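Local coordinates for McyG protein (Microcystis aeruginosa PCC 7806, PDB 4R0M), which binds phenylalanyl-adenylate in its adenylation domain and probably activates an amino acid for transfer to the following carrier domain during microcystin synthesis, at residues Y517-E522 with S549-E554; T485-S490 with L521-V526; Y466-A471 with V534-L539; L219-L224 with V247-V252; D480-T485 with I513-V518. All blocks are in the same frame, centred on the assembly; numbering follows the deposited sequence.

Interaction 1: residues Y517-E522 with S549-E554; sequences YVIPLE and SSRIQE
With its CG anti to the backbone N (chi1 -167°) and its chain bent at chi3, Arg-551 of helix 549-558 turns its guanidinium onto Pro-520 and Glu-522, while the side chain of Glu-522, bent at chi2, brings the carboxylate round to meet it. The resulting salt bridge is an end-on grip, one nitrogen to each oxygen: NH1 of Arg-551 donates to OE1 of Glu-522 at 2.8 Å, and NH2 of Arg-551 to OE2 of Glu-522 at 3.1 Å. Because the two flat groups are turned 46° apart, the halves differ. NH2 meets the syn lone pair of OE2 within the guanidinium plane, whereas OE1 lies tilted from that plane and its bond is clearly bent. NH1 of Arg-551 also donates to O of Pro-520 at 3.1 Å; this nearly straight bond stays in the guanidinium plane but arrives from above the carbonyl plane. Three bonds thus fix the rotation of the group. Cutting Arg-551 back to an alanine is likely to leave the Glu-522 carboxylate without its mate and the Pro-520 carbonyl without this donor. One residue on, Ile-552 supplies the apolar half: its CG2 lies 3.8 Å from CD1 of Tyr-517, the two side chains crossing at about a right angle, and its CG1 is 4.1 Å from CG1 of Ile-519. Phe-543 of helix 536-545 touches all three. Helix and strand axes cross at 109°, a helix laid across an outermost strand of the small C-terminal alpha/beta subdomain found in adenylation enzymes of the ANL superfamily.

Interaction 2: residues T485-S490 with L521-V526; sequences TFSPES and LERNLV
Ser-487 and Leu-521 bring their CA atoms to 4.8 Å, and beside them Leu-521 N gives Phe-486 O a weak backbone hydrogen bond. The serine side chain then adds a second link. Its OG, set anti to its own backbone N (chi1 -174°), donates to O of Leu-521 at 2.9 Å, approaching nearly along the C=O axis. The same carbonyl oxygen takes a CA-H...O contact from Ser-487 and lies 3.4 Å from CD of Pro-488, so Ser-487 and Pro-488 together supply three contacts to it. Replacing Ser-487 by a valine is likely to cost the Leu-521 carbonyl its hydroxyl donor and leave the two chains joined here mainly by one weak bond. In the fold, these segments prolong the pairing of the parallel strands 479-486 and 517-520 just past their C-terminal ends, before the chains part. Back within strand 479-486, CB of Thr-485 lies 4.3 Å from CD1 of Leu-521, and Leu-539 of helix 536-545 touches both residues. On the exposed side the aliphatic CG of Arg-523 passes 3.3 Å from OG of Ser-487, while NH1 of Arg-523 goes on to a hydrogen bond with OH of Tyr-466.

Interaction 3: residues Y466-A471 with V534-L539; sequences YTAAFA and VQKSKL
Phe-470, Lys-536 and Ala-468 give up the most surface where the segment 466-471 meets 534-539, and no hydrogen bond joins the two segments: the contact rests on shape and apolar atoms. The methyl group of Ala-468 sits at its middle. Its CB lies 3.8 Å from CD1 of Leu-539 and 3.9 Å from CG1 of Val-534, with CG of Lys-536 closing in as a third neighbour at 4.2 Å from the same CB. So small a side chain lets the first turn of the helix come close, with the CA atoms of Ala-468 and Lys-536 6.6 Å apart. This is the packing of helix 536-545, whose N-cap position is Gln-535, on one face of the three-stranded C-terminal sheet, against 468-474, one of its two outermost strands. Just ahead of Val-534, Lys-533 belongs to the pocket that holds the phenylalanyl-adenylate. Phe-470 comes two residues after Ala-468 on the same face. With CG between the backbone N and the carbonyl carbon (chi1 58°), its ring crosses the side chain of Leu-539 at about a right angle, CE1 of Phe-470 being 4.1 Å from CB of Leu-539. Lys-536 runs extended beyond CG, and its CD passes 4.0 Å from O of Ala-469. The chain carries NZ on toward Glu-453 of helix 449-457, with which it makes a long, weak ion pair.

Interaction 4: residues L219-L224 with V247-V252; sequences LNWMPL and VPMELV
A buried, mainly apolar contact joins Trp-221 and its neighbours to Val-247, Met-249 and Val-252 where two adjacent parallel strands of the large sheet run out into loops. Val-247 N donates to O of Asn-220 at 2.8 Å. With CG between the backbone N and the carbonyl carbon (chi1 64°), the indole is turned to the first turn of helix 249-254, where Val-252 covers one face: its CG1 is 3.7 Å from the centroid of the six-membered ring, 12° off the normal, a clear CH-pi contact. The CE methyl of Met-222 lies over the other face, sandwiching the ring. The segments leave the C-terminal ends of strands 217-220 and 243-246, linked through helix 227-240 in a beta-alpha-beta crossover of the AMP-binding domain. Met-249, a selenomethionine, also meets the ring, its CG 3.8 Å from CE3 of Trp-221 and its selenium 3.7 Å from CD of Pro-223. Polar groups of the turn are also bonded: OD1 of Asn-220 accepts from Met-222 N in an Asx turn, its ND2 meets Met-222 O and His-246 ND1, and a water bridges Met-222 O and Val-247 O. About 7 Å separates the side chain of Met-222 from the bound phenylalanyl-adenylate at nearest atoms.

Interaction 5: residues D480-T485 with I513-V518; sequences DLLIIT and IAPAYV
Ile-484 N donates to O of Tyr-517 at 3.0 Å, and Ala-516 N donates to O of Leu-482 at 2.8 Å. Together they set the parallel register, Ile-483 beside Tyr-517 and Ile-484 beside Val-518. CA of Val-518 adds a CA-H...O contact to O of Ile-484 at 3.2 Å. Side chains on the two faces of the sheet follow from this pairing. On one, the edge of the Tyr-517 ring receives CD1 of Leu-481, 3.8 Å from its CE2, and more loosely CG1 of Ile-483. On the other, CD1 of Ile-484 reaches CB of Pro-515 at 3.6 Å; CG1 of Ile-484, anti to the carbonyl carbon (chi1 -76°), sends the methyl that way. CB of Ala-516 nestles 3.8 Å from CB of Leu-481, and farther out CD2 of Leu-482 touches CD1 of Ile-513 at 4.2 Å. The strands belong to one beta-alpha-beta unit: the connecting helix 498-511 packs on Pro-515 and Val-518, helix 449-457 covers Leu-482 and Ile-484, and strand 468-474 pairs antiparallel along the far edge of strand 479-486, while Ile-483 faces Phe-543 of helix 536-545.

In the fold
Four of the five contacts build one small module. Interactions 1, 2, 3 and 5 have centres 11 to 16 Å from one another and all reach the three-stranded sheet ordered 468-474, 479-486, 517-520. Interaction 5 pairs the last two strands, interaction 2 extends that pairing, and interactions 1 and 3 lay helices 549-558 and 536-545 against the sheet's two outer strands. Interaction 4 comes first in the chain, in the large nine-stranded sheet, its centre 22 to 34 Å from the others; interactions 2 and 5 both lie within the stretch spanned by interaction 3, and interaction 1 ends last. Interactions 3 and 4 approach the adenylate from different parts, consistent with an active site between two subdomains.

Interaction 1: residues Y517-E522 with S549-E554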
# COMPACT_ATOMS: atom_id res chain seq x y z
N TYR A 517 -7.60 -25.09 12.57
CA TYR A 517 -6.38 -24.73 13.30
C TYR A 517 -6.34 -23.23 13.60
O TYR A 517 -6.71 -22.41 12.76
CB TYR A 517 -5.13 -25.13 12.52
CG TYR A 517 -5.07 -26.60 12.14
CD1 TYR A 517 -4.62 -27.55 13.05
CD2 TYR A 517 -5.47 -27.03 10.87
CE1 TYR A 517 -4.56 -28.90 12.71
CE2 TYR A 517 -5.41 -28.37 10.52
CZ TYR A 517 -4.96 -29.30 11.44
OH TYR A 517 -4.90 -30.63 11.09
N VAL A 518 -5.89 -22.89 14.80
CA VAL A 518 -5.68 -21.50 15.20
C VAL A 518 -4.25 -21.36 15.72
O VAL A 518 -3.92 -21.85 16.80
CB VAL A 518 -6.69 -21.04 16.28
CG1 VAL A 518 -6.47 -19.57 16.62
CG2 VAL A 518 -8.12 -21.25 15.81
N ILE A 519 -3.41 -20.69 14.94
CA ILE A 519 -1.98 -20.62 15.21
C ILE A 519 -1.52 -19.22 15.64
O ILE A 519 -1.59 -18.27 14.86
CB ILE A 519 -1.14 -21.07 13.99
CG1 ILE A 519 -1.72 -22.35 13.38
CG2 ILE A 519 0.32 -21.26 14.39
CD1 ILE A 519 -1.51 -22.48 11.89
N PRO A 520 -1.05 -19.09 16.90
CA PRO A 520 -0.41 -17.87 17.38
C PRO A 520 0.93 -17.65 16.69
O PRO A 520 1.64 -18.61 16.39
CB PRO A 520 -0.19 -18.14 18.87
CG PRO A 520 -1.14 -19.24 19.21
CD PRO A 520 -1.21 -20.08 17.98
N LEU A 521 1.26 -16.39 16.44
CA LEU A 521 2.51 -16.04 15.77
C LEU A 521 3.19 -14.83 16.38
O LEU A 521 2.54 -13.88 16.82
CB LEU A 521 2.27 -15.81 14.27
CG LEU A 521 2.47 -17.01 13.35
CD1 LEU A 521 1.91 -16.71 11.97
CD2 LEU A 521 3.94 -17.39 13.27
N GLU A 522 4.52 -14.88 16.40
CA GLU A 522 5.34 -13.73 16.77
C GLU A 522 5.17 -12.65 15.71
O GLU A 522 5.17 -12.94 14.51
CB GLU A 522 6.82 -14.12 16.94
CG GLU A 522 7.32 -15.25 16.05
CD GLU A 522 6.97 -16.63 16.58
OE1 GLU A 522 6.26 -17.38 15.86
OE2 GLU A 522 7.39 -16.98 17.71
N SER A 549 3.64 -26.85 12.37
CA SER A 549 3.33 -28.21 12.83
C SER A 549 3.74 -28.47 14.29
O SER A 549 3.01 -29.12 15.04
CB SER A 549 3.96 -29.26 11.91
OG SER A 549 3.37 -29.22 10.63
N SER A 550 4.90 -27.94 14.67
CA SER A 550 5.41 -28.05 16.03
C SER A 550 4.52 -27.32 17.03
O SER A 550 4.15 -27.87 18.07
CB SER A 550 6.84 -27.51 16.11
OG SER A 550 7.34 -27.58 17.44
N ARG A 551 4.20 -26.06 16.71
CA ARG A 551 3.33 -25.23 17.54
C ARG A 551 1.92 -25.82 17.62
O ARG A 551 1.32 -25.83 18.69
CB ARG A 551 3.31 -23.79 17.03
CG ARG A 551 2.70 -22.79 17.99
CD ARG A 551 3.14 -21.37 17.68
NE ARG A 551 4.55 -21.15 18.00
CZ ARG A 551 5.18 -19.99 17.86
NH1 ARG A 551 4.54 -18.92 17.40
NH2 ARG A 551 6.46 -19.90 18.18
N ILE A 552 1.41 -26.30 16.48
CA ILE A 552 0.10 -26.96 16.41
C ILE A 552 0.02 -28.14 17.39
O ILE A 552 -0.91 -28.22 18.19
CB ILE A 552 -0.23 -27.42 14.97
CG1 ILE A 552 -0.56 -26.20 14.09
CG2 ILE A 552 -1.39 -28.41 14.96
CD1 ILE A 552 -0.50 -26.46 12.60
N GLN A 553 1.02 -29.02 17.33
CA GLN A 553 1.10 -30.17 18.23
C GLN A 553 1.20 -29.72 19.69
O GLN A 553 0.49 -30.24 20.55
CB GLN A 553 2.27 -31.08 17.87
CG GLN A 553 2.11 -31.82 16.54
CD GLN A 553 0.89 -32.72 16.50
OE1 GLN A 553 0.72 -33.61 17.34
NE2 GLN A 553 0.02 -32.49 15.51
N GLU A 554 2.06 -28.73 19.93
CA GLU A 554 2.29 -28.17 21.27
C GLU A 554 1.00 -27.61 21.89
O GLU A 554 0.74 -27.82 23.08
CB GLU A 554 3.36 -27.08 21.21
CG GLU A 554 3.81 -26.55 22.56
CD GLU A 554 4.63 -25.27 22.46
OE1 GLU A 554 4.51 -24.55 21.44
OE2 GLU A 554 5.40 -24.98 23.40

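Interaction 2: residues T485-S490 with L521-V526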
# COMPACT_ATOMS: atom_id res chain seq x y z
N THR A 485 -4.72 -17.57 11.54
CA THR A 485 -3.45 -17.18 12.15
C THR A 485 -3.61 -15.80 12.75
O THR A 485 -4.32 -14.96 12.22
CB THR A 485 -2.30 -17.17 11.13
OG1 THR A 485 -2.65 -16.34 10.02
CG2 THR A 485 -2.01 -18.59 10.63
N PHE A 486 -2.94 -15.58 13.88
CA PHE A 486 -3.03 -14.32 14.61
C PHE A 486 -1.77 -14.09 15.43
O PHE A 486 -0.93 -14.98 15.56
CB PHE A 486 -4.28 -14.33 15.51
CG PHE A 486 -4.09 -15.10 16.79
CD1 PHE A 486 -4.15 -16.49 16.80
CD2 PHE A 486 -3.86 -14.43 17.99
CE1 PHE A 486 -3.98 -17.19 17.98
CE2 PHE A 486 -3.69 -15.13 19.17
CZ PHE A 486 -3.75 -16.52 19.17
N SER A 487 -1.65 -12.89 15.99
CA SER A 487 -0.60 -12.58 16.94
C SER A 487 -1.23 -12.16 18.27
O SER A 487 -2.18 -11.38 18.27
CB SER A 487 0.31 -11.48 16.41
OG SER A 487 1.43 -11.27 17.26
N PRO A 488 -0.71 -12.69 19.40
CA PRO A 488 -1.29 -12.39 20.71
C PRO A 488 -0.97 -10.98 21.18
O PRO A 488 0.14 -10.48 20.95
CB PRO A 488 -0.63 -13.42 21.64
CG PRO A 488 0.10 -14.38 20.75
CD PRO A 488 0.42 -13.62 19.51
N GLU A 489 -1.94 -10.35 21.83
CA GLU A 489 -1.76 -9.02 22.42
C GLU A 489 -1.17 -9.12 23.83
O GLU A 489 -0.97 -8.11 24.50
CB GLU A 489 -3.09 -8.26 22.43
CG GLU A 489 -2.96 -6.74 22.45
CD GLU A 489 -4.24 -6.04 22.06
OE1 GLU A 489 -5.30 -6.33 22.66
OE2 GLU A 489 -4.19 -5.17 21.16
N SER A 490 -0.90 -10.36 24.25
CA SER A 490 -0.34 -10.64 25.57
C SER A 490 1.06 -10.06 25.74
O SER A 490 1.71 -9.69 24.75
CB SER A 490 -0.30 -12.15 25.82
OG SER A 490 -1.59 -12.72 25.68
N LEU A 521 1.26 -16.39 16.44
CA LEU A 521 2.51 -16.04 15.77
C LEU A 521 3.19 -14.83 16.38
O LEU A 521 2.54 -13.88 16.82
CB LEU A 521 2.27 -15.81 14.27
CG LEU A 521 2.47 -17.01 13.35
CD1 LEU A 521 1.91 -16.71 11.97
CD2 LEU A 521 3.94 -17.39 13.27
N GLU A 522 4.52 -14.88 16.40
CA GLU A 522 5.34 -13.73 16.77
C GLU A 522 5.17 -12.65 15.71
O GLU A 522 5.17 -12.94 14.51
CB GLU A 522 6.82 -14.12 16.94
CG GLU A 522 7.32 -15.25 16.05
CD GLU A 522 6.97 -16.63 16.58
OE1 GLU A 522 6.26 -17.38 15.86
OE2 GLU A 522 7.39 -16.98 17.71
N ARG A 523 5.00 -11.41 16.18
CA ARG A 523 4.70 -10.26 15.32
C ARG A 523 5.66 -10.14 14.13
O ARG A 523 5.23 -9.80 13.03
CB ARG A 523 4.70 -8.96 16.13
CG ARG A 523 3.82 -8.98 17.37
CD ARG A 523 3.74 -7.63 18.06
NE ARG A 523 5.05 -7.09 18.43
CZ ARG A 523 5.60 -6.00 17.89
NH1 ARG A 523 4.95 -5.30 16.96
NH2 ARG A 523 6.80 -5.59 18.30
N ASN A 524 6.93 -10.43 14.38
CA ASN A 524 7.99 -10.31 13.37
C ASN A 524 7.93 -11.35 12.25
O ASN A 524 8.63 -11.21 11.24
CB ASN A 524 9.37 -10.35 14.05
CG ASN A 524 9.64 -9.14 14.93
OD1 ASN A 524 8.74 -8.35 15.22
ND2 ASN A 524 10.89 -8.99 15.36
N LEU A 525 7.11 -12.38 12.43
CA LEU A 525 7.03 -13.47 11.46
C LEU A 525 5.75 -13.46 10.62
O LEU A 525 5.62 -14.26 9.68
CB LEU A 525 7.22 -14.83 12.14
CG LEU A 525 8.63 -15.44 12.24
CD1 LEU A 525 9.19 -15.78 10.86
CD2 LEU A 525 9.61 -14.57 13.02
N VAL A 526 4.82 -12.56 10.94
CA VAL A 526 3.61 -12.38 10.12
C VAL A 526 3.98 -11.59 8.87
O VAL A 526 4.33 -10.41 8.96
CB VAL A 526 2.48 -11.67 10.90
CG1 VAL A 526 1.23 -11.54 10.04
CG2 VAL A 526 2.16 -12.42 12.19

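Interaction 3: residues Y466-A471 with V534-L539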
# COMPACT_ATOMS: atom_id res chain seq x y z
N TYR A 466 -2.60 -8.28 12.63
CA TYR A 466 -1.79 -9.47 12.47
C TYR A 466 -2.58 -10.73 12.23
O TYR A 466 -2.11 -11.80 12.48
CB TYR A 466 -0.92 -9.68 13.68
CG TYR A 466 0.03 -8.59 13.97
CD1 TYR A 466 1.24 -8.55 13.38
CD2 TYR A 466 -0.29 -7.60 14.85
CE1 TYR A 466 2.12 -7.56 13.64
CE2 TYR A 466 0.59 -6.60 15.11
CZ TYR A 466 1.79 -6.60 14.50
OH TYR A 466 2.68 -5.63 14.75
N THR A 467 -3.81 -10.60 11.78
CA THR A 467 -4.73 -11.70 11.71
C THR A 467 -5.02 -12.09 10.29
O THR A 467 -5.03 -11.27 9.45
CB THR A 467 -6.01 -11.37 12.45
OG1 THR A 467 -5.70 -11.03 13.78
CG2 THR A 467 -6.88 -12.53 12.48
N ALA A 468 -5.18 -13.37 10.02
CA ALA A 468 -5.50 -13.87 8.68
C ALA A 468 -6.43 -15.07 8.73
O ALA A 468 -6.36 -15.90 9.64
CB ALA A 468 -4.22 -14.22 7.93
N ALA A 469 -7.32 -15.15 7.74
CA ALA A 469 -8.21 -16.29 7.58
C ALA A 469 -8.16 -16.80 6.15
O ALA A 469 -8.39 -16.04 5.20
CB ALA A 469 -9.63 -15.91 7.97
N PHE A 470 -7.84 -18.08 5.99
CA PHE A 470 -7.75 -18.71 4.67
C PHE A 470 -8.16 -20.18 4.72
O PHE A 470 -8.17 -20.79 5.80
CB PHE A 470 -6.34 -18.56 4.08
CG PHE A 470 -5.26 -19.14 4.93
CD1 PHE A 470 -4.65 -18.38 5.93
CD2 PHE A 470 -4.83 -20.46 4.74
CE1 PHE A 470 -3.65 -18.92 6.72
CE2 PHE A 470 -3.83 -21.00 5.53
CZ PHE A 470 -3.23 -20.23 6.52
N ALA A 471 -8.48 -20.74 3.56
CA ALA A 471 -8.94 -22.12 3.46
C ALA A 471 -7.99 -23.00 2.64
O ALA A 471 -7.61 -22.63 1.52
CB ALA A 471 -10.34 -22.17 2.88
N VAL A 534 -1.51 -8.04 5.39
CA VAL A 534 -1.10 -9.43 5.58
C VAL A 534 -1.23 -10.19 4.27
O VAL A 534 -2.31 -10.28 3.69
CB VAL A 534 -1.94 -10.13 6.68
CG1 VAL A 534 -1.59 -11.60 6.79
CG2 VAL A 534 -1.75 -9.44 8.03
N GLN A 535 -0.10 -10.72 3.78
CA GLN A 535 -0.11 -11.54 2.57
C GLN A 535 -0.41 -13.00 2.91
O GLN A 535 0.44 -13.73 3.43
CB GLN A 535 1.18 -11.36 1.76
CG GLN A 535 2.44 -11.13 2.58
CD GLN A 535 3.54 -10.41 1.82
OE1 GLN A 535 3.39 -10.07 0.64
NE2 GLN A 535 4.65 -10.17 2.49
N LYS A 536 -1.64 -13.40 2.61
CA LYS A 536 -2.19 -14.69 3.01
C LYS A 536 -1.60 -15.87 2.24
O LYS A 536 -1.62 -17.01 2.73
CB LYS A 536 -3.71 -14.68 2.87
CG LYS A 536 -4.41 -13.68 3.78
CD LYS A 536 -5.87 -13.51 3.40
CE LYS A 536 -6.45 -12.26 4.03
NZ LYS A 536 -7.76 -11.91 3.43
N SER A 537 -1.08 -15.60 1.05
CA SER A 537 -0.42 -16.62 0.23
C SER A 537 0.81 -17.20 0.92
O SER A 537 1.00 -18.41 0.95
CB SER A 537 -0.06 -16.05 -1.14
OG SER A 537 -1.23 -15.68 -1.85
N LYS A 538 1.65 -16.32 1.47
CA LYS A 538 2.85 -16.72 2.20
C LYS A 538 2.53 -17.51 3.46
O LYS A 538 3.26 -18.44 3.83
CB LYS A 538 3.73 -15.51 2.53
CG LYS A 538 4.52 -14.96 1.36
CD LYS A 538 5.40 -13.79 1.79
CE LYS A 538 6.25 -13.27 0.64
NZ LYS A 538 7.33 -14.21 0.25
N LEU A 539 1.43 -17.15 4.13
CA LEU A 539 0.98 -17.85 5.33
C LEU A 539 0.38 -19.22 5.00
O LEU A 539 0.56 -20.17 5.76
CB LEU A 539 -0.02 -17.01 6.12
CG LEU A 539 0.56 -15.99 7.10
CD1 LEU A 539 -0.55 -15.12 7.67
CD2 LEU A 539 1.34 -16.66 8.23

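Interaction 4: residues L219-L224 with V247-V252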
# COMPACT_ATOMS: atom_id res chain seq x y z
N LEU A 219 -1.42 14.40 4.00
CA LEU A 219 -0.56 13.75 4.99
C LEU A 219 -0.45 12.25 4.71
O LEU A 219 -1.46 11.54 4.65
CB LEU A 219 -1.07 14.00 6.41
CG LEU A 219 -0.28 13.41 7.59
CD1 LEU A 219 -0.37 14.31 8.82
CD2 LEU A 219 -0.73 12.00 7.94
N ASN A 220 0.78 11.79 4.54
CA ASN A 220 1.08 10.37 4.36
C ASN A 220 1.88 9.82 5.53
O ASN A 220 2.81 10.47 6.01
CB ASN A 220 1.85 10.14 3.06
CG ASN A 220 2.31 8.71 2.91
OD1 ASN A 220 1.50 7.79 2.76
ND2 ASN A 220 3.62 8.50 2.95
N TRP A 221 1.52 8.62 5.98
CA TRP A 221 2.32 7.93 6.98
C TRP A 221 2.65 6.51 6.58
O TRP A 221 3.12 5.72 7.40
CB TRP A 221 1.69 8.01 8.36
CG TRP A 221 0.35 7.33 8.49
CD1 TRP A 221 -0.89 7.78 8.04
CD2 TRP A 221 0.07 6.05 9.16
NE1 TRP A 221 -1.88 6.89 8.35
CE2 TRP A 221 -1.38 5.83 9.03
CE3 TRP A 221 0.84 5.09 9.81
CZ2 TRP A 221 -2.00 4.70 9.54
CZ3 TRP A 221 0.20 3.96 10.33
CH2 TRP A 221 -1.18 3.77 10.20
N MSE A 222 2.47 6.17 5.32
CA MSE A 222 2.86 4.90 4.78
C MSE A 222 4.24 4.98 4.27
O MSE A 222 4.66 6.05 3.96
CB MSE A 222 1.97 4.52 3.62
CG MSE A 222 0.54 4.17 4.00
SE MSE A 222 0.18 2.72 5.23
CE MSE A 222 -0.25 3.76 6.75
N PRO A 223 4.97 3.89 4.19
CA PRO A 223 6.35 3.96 3.69
C PRO A 223 6.41 4.44 2.24
O PRO A 223 5.53 4.13 1.44
CB PRO A 223 6.86 2.51 3.82
CG PRO A 223 5.64 1.68 4.00
CD PRO A 223 4.62 2.54 4.67
N LEU A 224 7.47 5.17 1.92
CA LEU A 224 7.57 5.90 0.65
C LEU A 224 7.78 5.04 -0.59
O LEU A 224 7.60 5.52 -1.70
CB LEU A 224 8.66 6.97 0.73
CG LEU A 224 8.42 8.18 1.64
CD1 LEU A 224 9.61 9.12 1.57
CD2 LEU A 224 7.15 8.93 1.27
N VAL A 247 5.10 11.32 7.30
CA VAL A 247 5.39 10.85 8.65
C VAL A 247 5.87 9.40 8.56
O VAL A 247 5.30 8.62 7.79
CB VAL A 247 4.12 10.91 9.54
CG1 VAL A 247 4.48 10.80 11.02
CG2 VAL A 247 3.33 12.18 9.29
N PRO A 248 6.91 9.03 9.34
CA PRO A 248 7.33 7.62 9.35
C PRO A 248 6.26 6.74 9.99
O PRO A 248 5.67 7.13 11.00
CB PRO A 248 8.61 7.63 10.21
CG PRO A 248 9.00 9.06 10.34
CD PRO A 248 7.73 9.85 10.25
N MSE A 249 6.01 5.57 9.39
CA MSE A 249 4.91 4.69 9.80
C MSE A 249 5.00 4.30 11.25
O MSE A 249 3.98 4.27 11.95
CB MSE A 249 4.89 3.44 8.92
CG MSE A 249 3.62 2.63 9.16
SE MSE A 249 3.50 1.10 7.92
CE MSE A 249 5.24 0.25 8.28
N GLU A 250 6.21 4.00 11.72
CA GLU A 250 6.42 3.54 13.09
C GLU A 250 5.96 4.55 14.15
O GLU A 250 5.53 4.16 15.24
CB GLU A 250 7.88 3.11 13.32
CG GLU A 250 8.92 4.21 13.19
CD GLU A 250 9.51 4.34 11.79
OE1 GLU A 250 10.71 4.70 11.70
OE2 GLU A 250 8.81 4.08 10.79
N LEU A 251 6.03 5.84 13.83
CA LEU A 251 5.59 6.89 14.74
C LEU A 251 4.08 6.79 15.02
O LEU A 251 3.65 6.95 16.17
CB LEU A 251 5.95 8.28 14.19
CG LEU A 251 5.72 9.50 15.09
CD1 LEU A 251 6.80 10.54 14.86
CD2 LEU A 251 4.33 10.11 14.90
N VAL A 252 3.30 6.54 13.98
CA VAL A 252 1.85 6.37 14.13
C VAL A 252 1.50 4.99 14.71
O VAL A 252 0.53 4.86 15.45
CB VAL A 252 1.10 6.62 12.81
CG1 VAL A 252 -0.41 6.46 13.00
CG2 VAL A 252 1.41 8.01 12.26
O HOH W 1 6.58 7.54 5.58

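Interaction 5: residues D480-T485 with I513-V518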
# COMPACT_ATOMS: atom_id res chain seq x y z
N ASP A 480 -12.52 -29.29 3.10
CA ASP A 480 -11.92 -27.96 3.23
C ASP A 480 -11.80 -27.51 4.68
O ASP A 480 -12.76 -27.60 5.45
CB ASP A 480 -12.71 -26.93 2.42
CG ASP A 480 -12.44 -27.04 0.93
OD1 ASP A 480 -11.26 -26.94 0.52
OD2 ASP A 480 -13.41 -27.23 0.16
N LEU A 481 -10.62 -27.03 5.05
CA LEU A 481 -10.36 -26.56 6.40
C LEU A 481 -10.18 -25.04 6.43
O LEU A 481 -9.55 -24.46 5.54
CB LEU A 481 -9.11 -27.24 6.99
CG LEU A 481 -8.97 -28.77 7.00
CD1 LEU A 481 -7.59 -29.16 7.50
CD2 LEU A 481 -10.05 -29.44 7.84
N LEU A 482 -10.75 -24.41 7.45
CA LEU A 482 -10.53 -22.99 7.71
C LEU A 482 -9.37 -22.84 8.68
O LEU A 482 -9.39 -23.41 9.77
CB LEU A 482 -11.79 -22.34 8.28
CG LEU A 482 -11.67 -20.92 8.85
CD1 LEU A 482 -11.43 -19.89 7.75
CD2 LEU A 482 -12.90 -20.55 9.67
N ILE A 483 -8.37 -22.07 8.27
CA ILE A 483 -7.20 -21.83 9.11
C ILE A 483 -7.13 -20.36 9.50
O ILE A 483 -7.29 -19.47 8.67
CB ILE A 483 -5.88 -22.29 8.43
CG1 ILE A 483 -5.88 -23.80 8.19
CG2 ILE A 483 -4.67 -21.94 9.29
CD1 ILE A 483 -6.57 -24.23 6.91
N ILE A 484 -6.90 -20.12 10.79
CA ILE A 484 -6.80 -18.78 11.34
C ILE A 484 -5.44 -18.58 12.00
O ILE A 484 -5.06 -19.34 12.90
CB ILE A 484 -7.96 -18.49 12.32
CG1 ILE A 484 -9.25 -18.22 11.53
CG2 ILE A 484 -7.63 -17.32 13.23
CD1 ILE A 484 -10.52 -18.33 12.34
N THR A 485 -4.72 -17.57 11.54
CA THR A 485 -3.45 -17.18 12.15
C THR A 485 -3.61 -15.80 12.75
O THR A 485 -4.32 -14.96 12.22
CB THR A 485 -2.30 -17.17 11.13
OG1 THR A 485 -2.65 -16.34 10.02
CG2 THR A 485 -2.01 -18.59 10.63
N ILE A 513 -19.47 -22.04 11.32
CA ILE A 513 -18.34 -22.90 10.98
C ILE A 513 -17.17 -22.61 11.92
O ILE A 513 -17.10 -21.54 12.53
CB ILE A 513 -17.89 -22.74 9.51
CG1 ILE A 513 -17.60 -21.27 9.18
CG2 ILE A 513 -18.93 -23.34 8.57
CD1 ILE A 513 -16.71 -21.07 7.97
N ALA A 514 -16.25 -23.57 12.03
CA ALA A 514 -15.15 -23.45 12.97
C ALA A 514 -13.79 -23.51 12.29
O ALA A 514 -13.64 -24.17 11.26
CB ALA A 514 -15.25 -24.54 14.02
N PRO A 515 -12.79 -22.81 12.85
CA PRO A 515 -11.42 -22.98 12.37
C PRO A 515 -10.87 -24.35 12.78
O PRO A 515 -10.98 -24.74 13.94
CB PRO A 515 -10.64 -21.86 13.07
CG PRO A 515 -11.46 -21.50 14.26
CD PRO A 515 -12.89 -21.73 13.86
N ALA A 516 -10.29 -25.06 11.82
CA ALA A 516 -9.63 -26.34 12.10
C ALA A 516 -8.37 -26.11 12.94
O ALA A 516 -8.12 -26.84 13.90
CB ALA A 516 -9.30 -27.07 10.81
N TYR A 517 -7.60 -25.09 12.57
CA TYR A 517 -6.38 -24.73 13.30
C TYR A 517 -6.34 -23.23 13.60
O TYR A 517 -6.71 -22.41 12.76
CB TYR A 517 -5.13 -25.13 12.52
CG TYR A 517 -5.07 -26.60 12.14
CD1 TYR A 517 -4.62 -27.55 13.05
CD2 TYR A 517 -5.47 -27.03 10.87
CE1 TYR A 517 -4.56 -28.90 12.71
CE2 TYR A 517 -5.41 -28.37 10.52
CZ TYR A 517 -4.96 -29.30 11.44
OH TYR A 517 -4.90 -30.63 11.09
N VAL A 518 -5.89 -22.89 14.80
CA VAL A 518 -5.68 -21.50 15.20
C VAL A 518 -4.25 -21.36 15.72
O VAL A 518 -3.92 -21.85 16.80
CB VAL A 518 -6.69 -21.04 16.28
CG1 VAL A 518 -6.47 -19.57 16.62
CG2 VAL A 518 -8.12 -21.25 15.81